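Local coordinates for uncharacterized protein Rv2277c (Mycobacterium tuberculosis, PDB 5VUG) that probably hydrolyses phosphodiesters, perhaps of the glycerophosphodiester type, though its substrate is not established, at residues 244-257 against 265-279. Numbering follows the deposited sequence.
Sequences MKVMGFAVKTVDDY and LDAVLVDSPLAAQQW
The five-membered ring of W279 forms an offset stack with the Y257 ring, planes at 23°. From CB to CE3, W279 keeps to Y257; the rest of its ring reaches V254, K252 and V251. Its CB sits over one face of the Y257 ring, 3.8 Å from Y257 CD2. CG stacks against Y257 CG, and CD2 against Y257 CB and CG. CE3 comes within 3.4 Å of Y257 CD1. Y257 CG is anti to its backbone N (chi1 180°), which lays the ring along W279. Y257 CB in turn covers the six-membered ring of W279, a reciprocal CH-pi pair. On the pyrrole side, CD1 and NE1 pack on V254. At the far rim, CZ2 reaches K252 O (3.7 Å), which lies in the ring plane, and CZ3 touches V251 CG1. A276 CA backs the opposite face. One water ties Y257 OH to W279 O.

Deeper in, strands 245-249 and 267-270 pair in parallel. G248 N donates to A267 O (3.0 Å) and L269 N to G248 O. V251 N also donates to L269 O. At the start, V246 N reaches D266 OD2 (2.9 Å) on its anti side, tilted 30° from the carboxylate plane. L265 CD1 packs on the G248 backbone.

Strand 245-249, helix 254-263 and strand 267-270 form a beta-alpha-beta unit of the TIM barrel, whose last strand pairs in parallel with the first, 12-16.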
HETATM    1  N   MSE A 244      17.843   1.149 -17.768  1.00 16.76           N
HETATM    2  CA  MSE A 244      16.505   0.564 -17.704  1.00 14.13           C
HETATM    3  C   MSE A 244      15.559   1.278 -18.663  1.00 12.14           C
HETATM    4  O   MSE A 244      15.703   2.472 -18.930  1.00 14.76           O
HETATM    5  CB  MSE A 244      15.906   0.645 -16.295  1.00 14.11           C
HETATM    6  CG  MSE A 244      16.584  -0.240 -15.253  1.00 14.93           C
HETATM    7 SE   MSE A 244      15.424  -0.589 -13.703  0.82 19.28          SE
HETATM    8  CE  MSE A 244      14.416  -2.108 -14.380  1.00 15.63           C
ATOM      9  N   LYS A 245      14.576   0.536 -19.166  1.00 11.38           N
ATOM     10  CA  LYS A 245      13.502   1.082 -19.981  1.00 11.48           C
ATOM     11  C   LYS A 245      12.189   0.775 -19.279  1.00 10.82           C
ATOM     12  O   LYS A 245      12.030  -0.306 -18.706  1.00 12.09           O
ATOM     13  CB  LYS A 245      13.522   0.463 -21.387  1.00 13.86           C
ATOM     14  CG  LYS A 245      14.817   0.746 -22.146  1.00 17.13           C
ATOM     15  CD  LYS A 245      14.885  -0.025 -23.448  1.00 22.78           C
ATOM     16  CE  LYS A 245      16.156   0.325 -24.227  1.00 31.01           C
ATOM     17  NZ  LYS A 245      16.208  -0.315 -25.574  1.00 35.97           N
ATOM     18  N   VAL A 246      11.267   1.738 -19.274  1.00 11.37           N
ATOM     19  CA  VAL A 246      10.042   1.623 -18.486  1.00 10.16           C
ATOM     20  C   VAL A 246       8.817   1.790 -19.377  1.00 10.62           C
ATOM     21  O   VAL A 246       8.759   2.688 -20.228  1.00 11.24           O
ATOM     22  CB  VAL A 246      10.007   2.570 -17.262  1.00 10.62           C
ATOM     23  CG1 VAL A 246      11.071   2.148 -16.237  1.00 13.00           C
ATOM     24  CG2 VAL A 246      10.203   4.025 -17.675  1.00 13.73           C
HETATM   25  N   MSE A 247       7.842   0.910 -19.175  1.00 10.01           N
HETATM   26  CA  MSE A 247       6.588   0.937 -19.923  1.00  9.51           C
HETATM   27  C   MSE A 247       5.397   1.165 -19.012  1.00  9.92           C
HETATM   28  O   MSE A 247       5.285   0.544 -17.941  1.00 11.53           O
HETATM   29  CB  MSE A 247       6.396  -0.380 -20.684  1.00 11.85           C
HETATM   30  CG  MSE A 247       5.130  -0.407 -21.573  1.00 10.89           C
HETATM   31 SE   MSE A 247       4.925  -2.113 -22.517  0.80 15.34          SE
HETATM   32  CE  MSE A 247       6.718  -2.293 -23.230  1.00 12.14           C
ATOM     33  N   GLY A 248       4.503   2.060 -19.431  1.00  9.58           N
ATOM     34  CA  GLY A 248       3.242   2.226 -18.732  1.00 10.12           C
ATOM     35  C   GLY A 248       2.208   1.263 -19.276  1.00 11.09           C
ATOM     36  O   GLY A 248       1.986   1.226 -20.491  1.00 10.98           O
ATOM     37  N   PHE A 249       1.604   0.449 -18.413  1.00 10.74           N
ATOM     38  CA  PHE A 249       0.556  -0.468 -18.845  1.00 10.15           C
ATOM     39  C   PHE A 249      -0.803   0.233 -18.775  1.00 10.85           C
ATOM     40  O   PHE A 249      -0.994   1.205 -18.039  1.00 11.25           O
ATOM     41  CB  PHE A 249       0.496  -1.702 -17.934  1.00  8.47           C
ATOM     42  CG  PHE A 249       1.743  -2.566 -17.952  1.00 10.32           C
ATOM     43  CD1 PHE A 249       2.647  -2.520 -19.009  1.00 12.54           C
ATOM     44  CD2 PHE A 249       1.972  -3.472 -16.920  1.00  9.23           C
ATOM     45  CE1 PHE A 249       3.771  -3.350 -19.023  1.00 10.40           C
ATOM     46  CE2 PHE A 249       3.096  -4.292 -16.920  1.00  9.69           C
ATOM     47  CZ  PHE A 249       3.990  -4.232 -17.978  1.00 10.82           C
ATOM     48  N   ALA A 250      -1.761  -0.297 -19.537  1.00 10.96           N
ATOM     49  CA  ALA A 250      -3.155   0.160 -19.483  1.00 12.41           C
ATOM     50  C   ALA A 250      -3.275   1.662 -19.758  1.00 14.73           C
ATOM     51  O   ALA A 250      -3.928   2.406 -19.021  1.00 16.25           O
ATOM     52  CB  ALA A 250      -3.826  -0.240 -18.165  1.00 13.17           C
ATOM     53  N   VAL A 251      -2.617   2.108 -20.825  1.00 11.54           N
ATOM     54  CA  VAL A 251      -2.674   3.501 -21.259  1.00 11.51           C
ATOM     55  C   VAL A 251      -3.860   3.610 -22.213  1.00 13.83           C
ATOM     56  O   VAL A 251      -3.821   3.085 -23.330  1.00 16.54           O
ATOM     57  CB  VAL A 251      -1.358   3.925 -21.920  1.00 11.16           C
ATOM     58  CG1 VAL A 251      -1.450   5.357 -22.485  1.00 13.06           C
ATOM     59  CG2 VAL A 251      -0.193   3.790 -20.908  1.00 12.91           C
ATOM     60  N   LYS A 252      -4.930   4.256 -21.754  1.00 13.81           N
ATOM     61  CA  LYS A 252      -6.220   4.276 -22.448  1.00 17.14           C
ATOM     62  C   LYS A 252      -6.631   5.649 -22.946  1.00 19.15           C
ATOM     63  O   LYS A 252      -7.117   5.766 -24.074  1.00 21.53           O
ATOM     64  CB  LYS A 252      -7.332   3.748 -21.528  1.00 21.17           C
ATOM     65  CG  LYS A 252      -7.049   2.389 -20.906  1.00 31.57           C
ATOM     66  CD  LYS A 252      -8.179   1.955 -19.984  1.00 38.19           C
ATOM     67  CE  LYS A 252      -7.642   1.104 -18.851  1.00 41.71           C
ATOM     68  NZ  LYS A 252      -6.641   1.889 -18.065  1.00 42.78           N
ATOM     69  N   THR A 253      -6.477   6.687 -22.131  1.00 16.06           N
ATOM     70  CA  THR A 253      -6.995   8.009 -22.453  1.00 15.39           C
ATOM     71  C   THR A 253      -5.868   8.910 -22.933  1.00 16.41           C
ATOM     72  O   THR A 253      -4.687   8.650 -22.691  1.00 16.01           O
ATOM     73  CB  THR A 253      -7.635   8.648 -21.217  1.00 17.61           C
ATOM     74  OG1 THR A 253      -6.618   8.908 -20.239  1.00 18.35           O
ATOM     75  CG2 THR A 253      -8.666   7.720 -20.613  1.00 19.99           C
ATOM     76  N   VAL A 254      -6.252   9.995 -23.610  1.00 19.54           N
ATOM     77  CA  VAL A 254      -5.262  11.002 -23.973  1.00 17.06           C
ATOM     78  C   VAL A 254      -4.583  11.557 -22.728  1.00 16.25           C
ATOM     79  O   VAL A 254      -3.403  11.910 -22.760  1.00 15.62           O
ATOM     80  CB  VAL A 254      -5.864  12.106 -24.871  1.00 19.55           C
ATOM     81  CG1 VAL A 254      -6.817  12.992 -24.083  1.00 23.34           C
ATOM     82  CG2 VAL A 254      -4.758  12.934 -25.493  1.00 21.71           C
ATOM     83  N   ASP A 255      -5.296  11.607 -21.602  1.00 16.88           N
ATOM     84  CA  ASP A 255      -4.677  12.065 -20.365  1.00 18.48           C
ATOM     85  C   ASP A 255      -3.593  11.101 -19.904  1.00 17.52           C
ATOM     86  O   ASP A 255      -2.527  11.528 -19.443  1.00 18.62           O
ATOM     87  CB  ASP A 255      -5.760  12.237 -19.306  1.00 23.65           C
ATOM     88  CG  ASP A 255      -6.891  13.110 -19.796  1.00 35.00           C
ATOM     89  OD1 ASP A 255      -6.690  14.342 -19.875  1.00 37.08           O
ATOM     90  OD2 ASP A 255      -7.957  12.561 -20.159  1.00 37.56           O
ATOM     91  N   ASP A 256      -3.839   9.799 -20.050  1.00 15.16           N
ATOM     92  CA  ASP A 256      -2.799   8.812 -19.780  1.00 14.82           C
ATOM     93  C   ASP A 256      -1.589   9.045 -20.674  1.00 12.95           C
ATOM     94  O   ASP A 256      -0.441   9.012 -20.213  1.00 13.48           O
ATOM     95  CB  ASP A 256      -3.341   7.404 -20.024  1.00 14.74           C
ATOM     96  CG  ASP A 256      -4.421   6.994 -19.043  1.00 16.54           C
ATOM     97  OD1 ASP A 256      -4.489   7.554 -17.921  1.00 18.17           O
ATOM     98  OD2 ASP A 256      -5.186   6.066 -19.396  1.00 18.09           O
ATOM     99  N   TYR A 257      -1.826   9.243 -21.976  1.00 12.97           N
ATOM    100  CA  TYR A 257      -0.711   9.486 -22.888  1.00 11.75           C
ATOM    101  C   TYR A 257       0.062  10.741 -22.504  1.00 12.26           C
ATOM    102  O   TYR A 257       1.296  10.735 -22.493  1.00 13.20           O
ATOM    103  CB  TYR A 257      -1.190   9.566 -24.336  1.00 12.41           C
ATOM    104  CG  TYR A 257      -0.048   9.825 -25.291  1.00 11.83           C
ATOM    105  CD1 TYR A 257       0.858   8.812 -25.618  1.00 13.09           C
ATOM    106  CD2 TYR A 257       0.154  11.088 -25.835  1.00 14.38           C
ATOM    107  CE1 TYR A 257       1.922   9.052 -26.471  1.00 13.23           C
ATOM    108  CE2 TYR A 257       1.200  11.337 -26.687  1.00 13.01           C
ATOM    109  CZ  TYR A 257       2.081  10.324 -27.006  1.00 12.55           C
ATOM    110  OH  TYR A 257       3.114  10.598 -27.861  1.00 15.97           O
ATOM    111  N   LEU A 265       8.168   8.148 -20.055  1.00 14.51           N
ATOM    112  CA  LEU A 265       8.125   6.698 -20.191  1.00 11.41           C
ATOM    113  C   LEU A 265       8.646   6.289 -21.565  1.00 10.59           C
ATOM    114  O   LEU A 265       8.359   6.935 -22.576  1.00 13.11           O
ATOM    115  CB  LEU A 265       6.697   6.182 -20.030  1.00 13.05           C
ATOM    116  CG  LEU A 265       6.019   6.380 -18.676  1.00 12.28           C
ATOM    117  CD1 LEU A 265       4.661   5.677 -18.665  1.00 13.22           C
ATOM    118  CD2 LEU A 265       6.900   5.884 -17.535  1.00 16.40           C
ATOM    119  N   ASP A 266       9.413   5.200 -21.596  1.00 10.05           N
ATOM    120  CA  ASP A 266       9.953   4.715 -22.861  1.00 10.71           C
ATOM    121  C   ASP A 266       8.860   4.180 -23.771  1.00 10.50           C
ATOM    122  O   ASP A 266       9.012   4.208 -25.002  1.00 11.71           O
ATOM    123  CB  ASP A 266      10.995   3.629 -22.609  1.00 11.90           C
ATOM    124  CG  ASP A 266      12.208   4.160 -21.895  1.00 15.02           C
ATOM    125  OD1 ASP A 266      13.110   4.712 -22.565  1.00 20.07           O
ATOM    126  OD2 ASP A 266      12.241   4.058 -20.660  1.00 12.69           O
ATOM    127  N   ALA A 267       7.768   3.676 -23.192  1.00 10.01           N
ATOM    128  CA  ALA A 267       6.737   3.007 -23.970  1.00 10.16           C
ATOM    129  C   ALA A 267       5.406   3.098 -23.241  1.00  9.37           C
ATOM    130  O   ALA A 267       5.356   3.230 -22.009  1.00 10.01           O
ATOM    131  CB  ALA A 267       7.097   1.526 -24.175  1.00 10.79           C
ATOM    132  N   VAL A 268       4.324   3.020 -24.023  1.00  8.64           N
ATOM    133  CA  VAL A 268       2.965   2.903 -23.506  1.00  8.57           C
ATOM    134  C   VAL A 268       2.279   1.712 -24.162  1.00  9.51           C
ATOM    135  O   VAL A 268       2.439   1.471 -25.365  1.00 11.35           O
ATOM    136  CB  VAL A 268       2.133   4.186 -23.720  1.00 10.10           C
ATOM    137  CG1 VAL A 268       2.689   5.325 -22.884  1.00 12.77           C
ATOM    138  CG2 VAL A 268       2.081   4.586 -25.206  1.00 11.39           C
ATOM    139  N   LEU A 269       1.517   0.968 -23.365  1.00  9.85           N
ATOM    140  CA  LEU A 269       0.857  -0.257 -23.813  1.00  9.11           C
ATOM    141  C   LEU A 269      -0.616   0.064 -24.060  1.00 10.55           C
ATOM    142  O   LEU A 269      -1.350   0.376 -23.118  1.00 10.67           O
ATOM    143  CB  LEU A 269       1.019  -1.332 -22.738  1.00  9.67           C
ATOM    144  CG  LEU A 269       0.606  -2.770 -23.049  1.00  9.70           C
ATOM    145  CD1 LEU A 269       1.265  -3.277 -24.329  1.00  9.43           C
ATOM    146  CD2 LEU A 269       0.990  -3.680 -21.878  1.00 10.08           C
ATOM    147  N   VAL A 270      -1.047  -0.012 -25.327  1.00  9.89           N
ATOM    148  CA  VAL A 270      -2.340   0.519 -25.763  1.00  9.42           C
ATOM    149  C   VAL A 270      -3.220  -0.572 -26.375  1.00 10.15           C
ATOM    150  O   VAL A 270      -2.754  -1.407 -27.159  1.00 11.95           O
ATOM    151  CB  VAL A 270      -2.179   1.713 -26.734  1.00 10.52           C
ATOM    152  CG1 VAL A 270      -1.306   2.802 -26.105  1.00 12.71           C
ATOM    153  CG2 VAL A 270      -1.617   1.269 -28.095  1.00 13.24           C
ATOM    154  N   ASP A 271      -4.516  -0.540 -26.034  1.00 11.98           N
ATOM    155  CA  ASP A 271      -5.468  -1.475 -26.624  1.00 12.73           C
ATOM    156  C   ASP A 271      -5.874  -1.082 -28.035  1.00 12.62           C
ATOM    157  O   ASP A 271      -6.334  -1.942 -28.795  1.00 14.47           O
ATOM    158  CB  ASP A 271      -6.738  -1.582 -25.774  1.00 14.32           C
ATOM    159  CG  ASP A 271      -6.521  -2.334 -24.469  1.00 20.63           C
ATOM    160  OD1 ASP A 271      -5.369  -2.682 -24.153  1.00 24.07           O
ATOM    161  OD2 ASP A 271      -7.520  -2.593 -23.762  1.00 23.79           O
ATOM    162  N   SER A 272      -5.740   0.190 -28.403  1.00 11.78           N
ATOM    163  CA  SER A 272      -6.161   0.653 -29.726  1.00 12.59           C
ATOM    164  C   SER A 272      -5.032   1.394 -30.421  1.00 12.80           C
ATOM    165  O   SER A 272      -4.901   2.619 -30.278  1.00 14.70           O
ATOM    166  CB  SER A 272      -7.396   1.545 -29.637  1.00 13.21           C
ATOM    167  OG  SER A 272      -7.767   2.010 -30.922  1.00 16.16           O
ATOM    168  N   PRO A 273      -4.216   0.690 -31.200  1.00 13.15           N
ATOM    169  CA  PRO A 273      -3.253   1.377 -32.072  1.00 13.90           C
ATOM    170  C   PRO A 273      -3.887   2.442 -32.949  1.00 14.20           C
ATOM    171  O   PRO A 273      -3.251   3.465 -33.222  1.00 14.29           O
ATOM    172  CB  PRO A 273      -2.673   0.220 -32.894  1.00 12.78           C
ATOM    173  CG  PRO A 273      -2.700  -0.936 -31.917  1.00 12.70           C
ATOM    174  CD  PRO A 273      -4.005  -0.771 -31.176  1.00 12.85           C
ATOM    175  N   LEU A 274      -5.137   2.244 -33.387  1.00 15.47           N
ATOM    176  CA  LEU A 274      -5.784   3.259 -34.213  1.00 18.93           C
ATOM    177  C   LEU A 274      -6.021   4.549 -33.434  1.00 19.32           C
ATOM    178  O   LEU A 274      -5.764   5.648 -33.948  1.00 18.96           O
ATOM    179  CB  LEU A 274      -7.084   2.709 -34.810  1.00 17.94           C
ATOM    180  CG  LEU A 274      -6.874   1.719 -35.960  1.00 20.47           C
ATOM    181  CD1 LEU A 274      -8.160   0.959 -36.295  1.00 21.56           C
ATOM    182  CD2 LEU A 274      -6.338   2.452 -37.195  1.00 21.40           C
ATOM    183  N   ALA A 275      -6.508   4.443 -32.192  1.00 17.09           N
ATOM    184  CA  ALA A 275      -6.670   5.636 -31.365  1.00 17.64           C
ATOM    185  C   ALA A 275      -5.324   6.280 -31.067  1.00 18.35           C
ATOM    186  O   ALA A 275      -5.204   7.512 -31.056  1.00 18.66           O
ATOM    187  CB  ALA A 275      -7.385   5.282 -30.063  1.00 18.11           C
ATOM    188  N   ALA A 276      -4.294   5.457 -30.840  1.00 17.84           N
ATOM    189  CA  ALA A 276      -2.979   5.976 -30.475  1.00 17.91           C
ATOM    190  C   ALA A 276      -2.340   6.759 -31.615  1.00 17.74           C
ATOM    191  O   ALA A 276      -1.564   7.688 -31.359  1.00 18.40           O
ATOM    192  CB  ALA A 276      -2.064   4.840 -30.013  1.00 18.84           C
ATOM    193  N   GLN A 277      -2.656   6.403 -32.866  1.00 19.28           N
ATOM    194  CA  GLN A 277      -2.204   7.185 -34.017  1.00 19.08           C
ATOM    195  C   GLN A 277      -2.526   8.663 -33.845  1.00 19.04           C
ATOM    196  O   GLN A 277      -1.720   9.524 -34.208  1.00 22.65           O
ATOM    197  CB  GLN A 277      -2.890   6.695 -35.293  1.00 25.40           C
ATOM    198  CG  GLN A 277      -2.235   5.543 -35.996  1.00 28.20           C
ATOM    199  CD  GLN A 277      -2.842   5.303 -37.368  1.00 30.65           C
ATOM    200  OE1 GLN A 277      -4.047   5.465 -37.561  1.00 32.44           O
ATOM    201  NE2 GLN A 277      -2.006   4.935 -38.331  1.00 34.49           N
ATOM    202  N   GLN A 278      -3.708   8.974 -33.301  1.00 18.67           N
ATOM    203  CA  GLN A 278      -4.122  10.362 -33.140  1.00 19.23           C
ATOM    204  C   GLN A 278      -3.286  11.109 -32.112  1.00 18.18           C
ATOM    205  O   GLN A 278      -3.297  12.344 -32.105  1.00 19.70           O
ATOM    206  CB  GLN A 278      -5.598  10.433 -32.748  1.00 20.64           C
ATOM    207  CG  GLN A 278      -6.504   9.696 -33.708  1.00 25.70           C
ATOM    208  CD  GLN A 278      -6.430  10.260 -35.107  1.00 33.62           C
ATOM    209  OE1 GLN A 278      -6.513  11.474 -35.302  1.00 34.75           O
ATOM    210  NE2 GLN A 278      -6.257   9.384 -36.093  1.00 35.93           N
ATOM    211  N   TRP A 279      -2.570  10.396 -31.245  1.00 16.41           N
ATOM    212  CA  TRP A 279      -1.740  11.042 -30.241  1.00 17.30           C
ATOM    213  C   TRP A 279      -0.423  11.537 -30.809  1.00 15.47           C
ATOM    214  O   TRP A 279       0.291  12.285 -30.130  1.00 16.28           O
ATOM    215  CB  TRP A 279      -1.449  10.059 -29.112  1.00 16.16           C
ATOM    216  CG  TRP A 279      -2.662   9.616 -28.366  1.00 17.27           C
ATOM    217  CD1 TRP A 279      -3.890  10.222 -28.339  1.00 20.60           C
ATOM    218  CD2 TRP A 279      -2.764   8.462 -27.532  1.00 17.11           C
ATOM    219  NE1 TRP A 279      -4.746   9.509 -27.531  1.00 21.28           N
ATOM    220  CE2 TRP A 279      -4.076   8.424 -27.024  1.00 21.61           C
ATOM    221  CE3 TRP A 279      -1.869   7.453 -27.168  1.00 18.25           C
ATOM    222  CZ2 TRP A 279      -4.515   7.416 -26.165  1.00 22.46           C
ATOM    223  CZ3 TRP A 279      -2.298   6.459 -26.311  1.00 19.53           C
ATOM    224  CH2 TRP A 279      -3.612   6.443 -25.821  1.00 20.25           C
TER
HETATM  225  O   HOH W   1      -5.547   1.116 -23.986  1.00 27.38           O
HETATM  226  O   HOH W   2       2.804  12.852 -29.218  1.00 18.93           O